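Local atomic coordinates of pectinesterase A (Erwinia chrysanthemi, PDB entry 2NTP), a protein that removes methyl esters from the galacturonosyl chains of pectin, probably as the first step in the maceration and soft-rotting of plant tissue. Residues Asn5-Lys10 and Leu38-Val43; Lys19-Ala24 and Tyr44-Thr49. All blocks are in the same frame, centred on the assembly; numbering follows the deposited sequence.

Contact 1. Residues Asn5-Lys10 and Leu38-Val43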
loop_
_atom_site.group_PDB
_atom_site.type_symbol
_atom_site.label_atom_id
_atom_site.label_comp_id
_atom_site.label_asym_id
_atom_site.label_seq_id
_atom_site.Cartn_x
_atom_site.Cartn_y
_atom_site.Cartn_z
ATOM N N ASN A 5 26.773 1.944 -6.005
ATOM C CA ASN A 5 27.040 2.892 -7.083
ATOM C C ASN A 5 26.997 4.341 -6.605
ATOM O O ASN A 5 27.704 5.199 -7.135
ATOM C CB ASN A 5 26.038 2.702 -8.220
ATOM C CG ASN A 5 26.139 1.336 -8.867
ATOM O OD1 ASN A 5 25.391 0.422 -8.526
ATOM N ND2 ASN A 5 27.069 1.189 -9.807
ATOM N N ALA A 6 26.153 4.604 -5.610
ATOM C CA ALA A 6 26.020 5.931 -5.014
ATOM C C ALA A 6 25.671 5.821 -3.536
ATOM O O ALA A 6 25.066 4.836 -3.109
ATOM C CB ALA A 6 24.963 6.739 -5.751
ATOM N N VAL A 7 26.065 6.829 -2.759
ATOM C CA VAL A 7 25.743 6.888 -1.332
ATOM C C VAL A 7 25.089 8.231 -1.005
ATOM O O VAL A 7 25.547 9.278 -1.465
ATOM C CB VAL A 7 26.995 6.663 -0.432
ATOM C CG1 VAL A 7 26.620 6.687 1.045
ATOM C CG2 VAL A 7 27.676 5.339 -0.771
ATOM N N VAL A 8 24.009 8.182 -0.228
ATOM C CA VAL A 8 23.321 9.380 0.252
ATOM C C VAL A 8 23.531 9.503 1.759
ATOM O O VAL A 8 23.391 8.521 2.490
ATOM C CB VAL A 8 21.796 9.338 -0.067
ATOM C CG1 VAL A 8 21.113 10.638 0.341
ATOM C CG2 VAL A 8 21.560 9.086 -1.538
ATOM N N SER A 9 23.882 10.704 2.216
ATOM C CA SER A 9 24.048 10.967 3.647
ATOM C C SER A 9 23.701 12.407 4.011
ATOM O O SER A 9 23.750 13.302 3.165
ATOM C CB SER A 9 25.474 10.638 4.107
ATOM O OG SER A 9 26.395 11.610 3.652
ATOM N N LYS A 10 23.353 12.610 5.279
ATOM C CA LYS A 10 23.053 13.934 5.814
ATOM C C LYS A 10 24.324 14.713 6.140
ATOM O O LYS A 10 24.313 15.945 6.162
ATOM C CB LYS A 10 22.185 13.817 7.074
ATOM C CG LYS A 10 20.740 13.410 6.818
ATOM C CD LYS A 10 19.963 14.522 6.132
ATOM C CE LYS A 10 18.530 14.110 5.877
ATOM N NZ LYS A 10 17.777 15.160 5.138
ATOM N N LEU A 38 23.016 3.397 -1.505
ATOM C CA LEU A 38 22.961 3.298 -0.055
ATOM C C LEU A 38 22.468 4.626 0.491
ATOM O O LEU A 38 22.970 5.689 0.111
ATOM C CB LEU A 38 24.328 2.944 0.545
ATOM C CG LEU A 38 24.443 2.875 2.077
ATOM C CD1 LEU A 38 23.635 1.721 2.677
ATOM C CD2 LEU A 38 25.911 2.776 2.505
ATOM N N ILE A 39 21.465 4.560 1.359
ATOM C CA ILE A 39 20.928 5.750 2.011
ATOM C C ILE A 39 21.223 5.679 3.510
ATOM O O ILE A 39 20.638 4.870 4.228
ATOM C CB ILE A 39 19.401 5.896 1.757
ATOM C CG1 ILE A 39 19.099 5.916 0.253
ATOM C CG2 ILE A 39 18.860 7.152 2.434
ATOM C CD1 ILE A 39 17.621 5.689 -0.098
ATOM N N LYS A 40 22.146 6.519 3.980
ATOM C CA LYS A 40 22.487 6.559 5.407
ATOM C C LYS A 40 21.343 7.141 6.235
ATOM O O LYS A 40 20.508 7.882 5.703
ATOM C CB LYS A 40 23.780 7.358 5.637
ATOM C CG LYS A 40 25.024 6.743 5.011
ATOM C CD LYS A 40 25.551 5.574 5.842
ATOM C CE LYS A 40 26.990 5.229 5.481
ATOM N NZ LYS A 40 27.952 6.252 5.989
ATOM N N ASN A 41 21.312 6.796 7.524
ATOM C CA ASN A 41 20.270 7.243 8.453
ATOM C C ASN A 41 19.989 8.738 8.368
ATOM O O ASN A 41 20.912 9.555 8.273
ATOM C CB ASN A 41 20.617 6.864 9.899
ATOM C CG ASN A 41 20.446 5.379 10.180
ATOM O OD1 ASN A 41 19.630 4.704 9.554
ATOM N ND2 ASN A 41 21.214 4.868 11.133
ATOM N N GLY A 42 18.709 9.076 8.394
ATOM C CA GLY A 42 18.261 10.460 8.303
ATOM C C GLY A 42 16.848 10.497 7.761
ATOM O O GLY A 42 16.361 9.501 7.224
ATOM N N VAL A 43 16.191 11.642 7.923
ATOM C CA VAL A 43 14.856 11.857 7.366
ATOM C C VAL A 43 15.004 12.723 6.122
ATOM O O VAL A 43 15.401 13.896 6.197
ATOM C CB VAL A 43 13.886 12.513 8.389
ATOM C CG1 VAL A 43 12.518 12.762 7.762
ATOM C CG2 VAL A 43 13.744 11.641 9.626
HETATM O O HOH W 1 23.273 10.447 6.894
#
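A6, V8, L38 and K40 tie two parallel strands together through their backbones. L38 N gives to A6 O, V8 N gives to L38 O at 2.7 Å, and K40 N gives to V8 O at 2.8 Å. This is the alternating parallel pattern, with V7 paired to L38 and V8 to I39. The CA of V7 adds a CH...O contact to L38 O.

Beyond the strands the backbones part, and two other links span the gap. A water accepts from K10 N at 2.7 Å and donates to N41 O at 2.9 Å. The K10 side chain, bent at chi2 (-70°), runs past G42, with its CG 4.1 Å from G42 CA. Its NZ then donates to V43 O at 2.9 Å, from above the carbonyl plane. K10 also makes a cation-pi contact with Y44. G42 has backbone angles that call for glycine.

Apolar contacts are looser. V7 CG1 lies 4.2 Å from L38 CD2 on one face of the sheet. V8 and I39 share the other face. The CB and CG of K40 pass alongside S9 CB, and K40 NZ goes on to a salt bridge with D14. S9 OG bonds to T17.

The strands 6-8 and 35-39 are the two beta strands of a beta-alpha-beta unit, and strand 6-8 is an edge strand of its parallel sheet. Helix 21-26 links them in the chain and covers V8 and I39 with I21. Y44 of strand 42-45 packs on the same two side chains.

Contact 2. Residues Lys19-Ala24 and Tyr44-Thr49; sequences KTIADA and YNERLT
The carboxylate of E46 grips two backbone N-H groups at the start of helix 21-26. I21 N donates to OE2 at 2.8 Å and A22 N donates to OE1 at 2.9 Å. Each oxygen uses its syn lone pair, and both bonds are fairly straight. Pectinesterases are right-handed parallel beta-helices, and helix 21-26 packs at the N-terminal end of this one.

E46 reaches the helix from the bend between strands 42-45 and 48-50. Its chain is extended beyond CG (chi2 -174°), which carries the carboxylate across to the first turn of the helix. Two bonds, one to each oxygen, should fix the rotation of the group. A negative charge at the N-terminal end of a helix would also be favoured by the helix dipole.

T20 holds the N-cap position. Its OG1 accepts from D23 N at 3.1 Å. That hydroxyl sits between the backbone N and the carbonyl carbon (chi1 77°), while T20 CB rests against E46 OE2. The N-terminal N-H groups are therefore shared: the threonine serves D23, and the glutamate serves I21 and A22.

Apolar groups flank the carboxylate. The two ends of the I21 side chain meet different residues, while its CB and CG1 lie against the E46 carboxylate. Its CD1 meets the root of the Y44 side chain, 3.6 Å from CB, and its CG2 lies 3.8 Å from L48 CD1. The other methyl of L48, CD2, packs against A22. Y44 OH bonds to K40 O, and I67 of strand 65-69, which lies beside 42-45 in its sheet, also touches I21 and L48. At the edge of the Y44 ring, in its plane, K19 O lies 4.0 Å from CE2.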
loop_
_atom_site.group_PDB
_atom_site.type_symbol
_atom_site.label_atom_id
_atom_site.label_comp_id
_atom_site.label_asym_id
_atom_site.label_seq_id
_atom_site.Cartn_x
_atom_site.Cartn_y
_atom_site.Cartn_z
ATOM N N LYS A 19 23.601 14.581 -1.275
ATOM C CA LYS A 19 22.802 15.198 -0.214
ATOM C C LYS A 19 21.344 14.741 -0.254
ATOM O O LYS A 19 20.701 14.614 0.791
ATOM C CB LYS A 19 22.875 16.724 -0.296
ATOM C CG LYS A 19 24.230 17.308 0.088
ATOM C CD LYS A 19 24.220 18.836 0.070
ATOM C CE LYS A 19 23.478 19.418 1.273
ATOM N NZ LYS A 19 23.523 20.912 1.290
ATOM N N THR A 20 20.830 14.508 -1.459
ATOM C CA THR A 20 19.445 14.058 -1.639
ATOM C C THR A 20 19.369 12.746 -2.418
ATOM O O THR A 20 20.224 12.459 -3.257
ATOM C CB THR A 20 18.557 15.112 -2.359
ATOM O OG1 THR A 20 18.827 15.106 -3.766
ATOM C CG2 THR A 20 18.763 16.521 -1.785
ATOM N N ILE A 21 18.325 11.966 -2.139
ATOM C CA ILE A 21 18.079 10.698 -2.834
ATOM C C ILE A 21 17.750 10.934 -4.309
ATOM O O ILE A 21 18.212 10.196 -5.178
ATOM C CB ILE A 21 16.949 9.878 -2.151
ATOM C CG1 ILE A 21 17.264 9.663 -0.668
ATOM C CG2 ILE A 21 16.757 8.527 -2.843
ATOM C CD1 ILE A 21 16.043 9.272 0.168
ATOM N N ALA A 22 16.957 11.966 -4.583
ATOM C CA ALA A 22 16.625 12.353 -5.956
ATOM C C ALA A 22 17.867 12.598 -6.818
ATOM O O ALA A 22 17.907 12.178 -7.976
ATOM C CB ALA A 22 15.728 13.581 -5.961
ATOM N N ASP A 23 18.863 13.278 -6.248
ATOM C CA ASP A 23 20.120 13.544 -6.951
ATOM C C ASP A 23 20.895 12.258 -7.242
ATOM O O ASP A 23 21.424 12.094 -8.344
ATOM C CB ASP A 23 20.992 14.537 -6.177
ATOM C CG ASP A 23 20.433 15.954 -6.195
ATOM O OD1 ASP A 23 19.554 16.257 -7.032
ATOM O OD2 ASP A 23 20.879 16.775 -5.368
ATOM N N ALA A 24 20.948 11.357 -6.260
ATOM C CA ALA A 24 21.628 10.063 -6.424
ATOM C C ALA A 24 20.971 9.214 -7.512
ATOM O O ALA A 24 21.659 8.608 -8.339
ATOM C CB ALA A 24 21.677 9.306 -5.100
ATOM N N TYR A 44 14.698 12.126 4.980
ATOM C CA TYR A 44 14.816 12.789 3.689
ATOM C C TYR A 44 13.444 13.256 3.228
ATOM O O TYR A 44 12.585 12.445 2.866
ATOM C CB TYR A 44 15.486 11.853 2.679
ATOM C CG TYR A 44 16.868 11.421 3.130
ATOM C CD1 TYR A 44 17.037 10.358 4.024
ATOM C CD2 TYR A 44 18.007 12.102 2.692
ATOM C CE1 TYR A 44 18.309 9.974 4.459
ATOM C CE2 TYR A 44 19.275 11.726 3.121
ATOM C CZ TYR A 44 19.420 10.665 3.998
ATOM O OH TYR A 44 20.682 10.297 4.411
ATOM N N ASN A 45 13.233 14.570 3.281
ATOM C CA ASN A 45 11.955 15.160 2.885
ATOM C C ASN A 45 11.895 15.323 1.369
ATOM O O ASN A 45 12.182 16.397 0.821
ATOM C CB ASN A 45 11.721 16.488 3.619
ATOM C CG ASN A 45 10.383 17.134 3.275
ATOM O OD1 ASN A 45 10.261 18.363 3.291
ATOM N ND2 ASN A 45 9.374 16.317 2.977
ATOM N N GLU A 46 11.537 14.230 0.702
ATOM C CA GLU A 46 11.588 14.149 -0.748
ATOM C C GLU A 46 10.400 13.378 -1.287
ATOM O O GLU A 46 9.867 12.487 -0.617
ATOM C CB GLU A 46 12.871 13.444 -1.197
ATOM C CG GLU A 46 14.152 14.127 -0.763
ATOM C CD GLU A 46 15.376 13.475 -1.356
ATOM O OE1 GLU A 46 15.394 13.279 -2.589
ATOM O OE2 GLU A 46 16.314 13.173 -0.589
ATOM N N ARG A 47 9.997 13.737 -2.499
ATOM C CA ARG A 47 9.059 12.950 -3.279
ATOM C C ARG A 47 9.801 12.436 -4.510
ATOM O O ARG A 47 10.527 13.194 -5.175
ATOM C CB ARG A 47 7.853 13.791 -3.674
ATOM C CG ARG A 47 7.167 14.449 -2.481
ATOM C CD ARG A 47 5.882 15.127 -2.893
ATOM N NE ARG A 47 4.927 14.150 -3.394
ATOM C CZ ARG A 47 3.920 14.419 -4.216
ATOM N NH1 ARG A 47 3.707 15.655 -4.663
ATOM N NH2 ARG A 47 3.124 13.437 -4.603
ATOM N N LEU A 48 9.634 11.148 -4.794
ATOM C CA LEU A 48 10.405 10.479 -5.838
ATOM C C LEU A 48 9.519 9.763 -6.844
ATOM O O LEU A 48 8.509 9.160 -6.476
ATOM C CB LEU A 48 11.382 9.474 -5.217
ATOM C CG LEU A 48 12.308 9.969 -4.101
ATOM C CD1 LEU A 48 12.962 8.789 -3.389
ATOM C CD2 LEU A 48 13.355 10.939 -4.634
ATOM N N THR A 49 9.911 9.830 -8.114
ATOM C CA THR A 49 9.283 9.037 -9.165
ATOM C C THR A 49 10.383 8.244 -9.852
ATOM O O THR A 49 11.333 8.817 -10.391
ATOM C CB THR A 49 8.511 9.904 -10.180
ATOM O OG1 THR A 49 7.488 10.631 -9.492
ATOM C CG2 THR A 49 7.870 9.036 -11.265
#

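In the fold
Contacts 1 and 2 lie with their centres about 10 Å apart, on the same side of the chain's centre. Their segments alternate along the chain, and both use strand 42-45. Y44 joins them: its CE2 is 3.5 Å from V8 CG1, and its CE1 is 3.5 Å from I39 CG2. Helix 21-26 makes the second link, with A24 CB 3.6 Å from V8 CG2. Contact 1 thus pairs the first strands of the beta-helix, and contact 2 sets the helix between them against the following strands. Both lie away from the catalytic D154 and D175 and the bound hexasaccharide. They are structural contacts, bonded and packed, at the N-terminal end of the beta-helix.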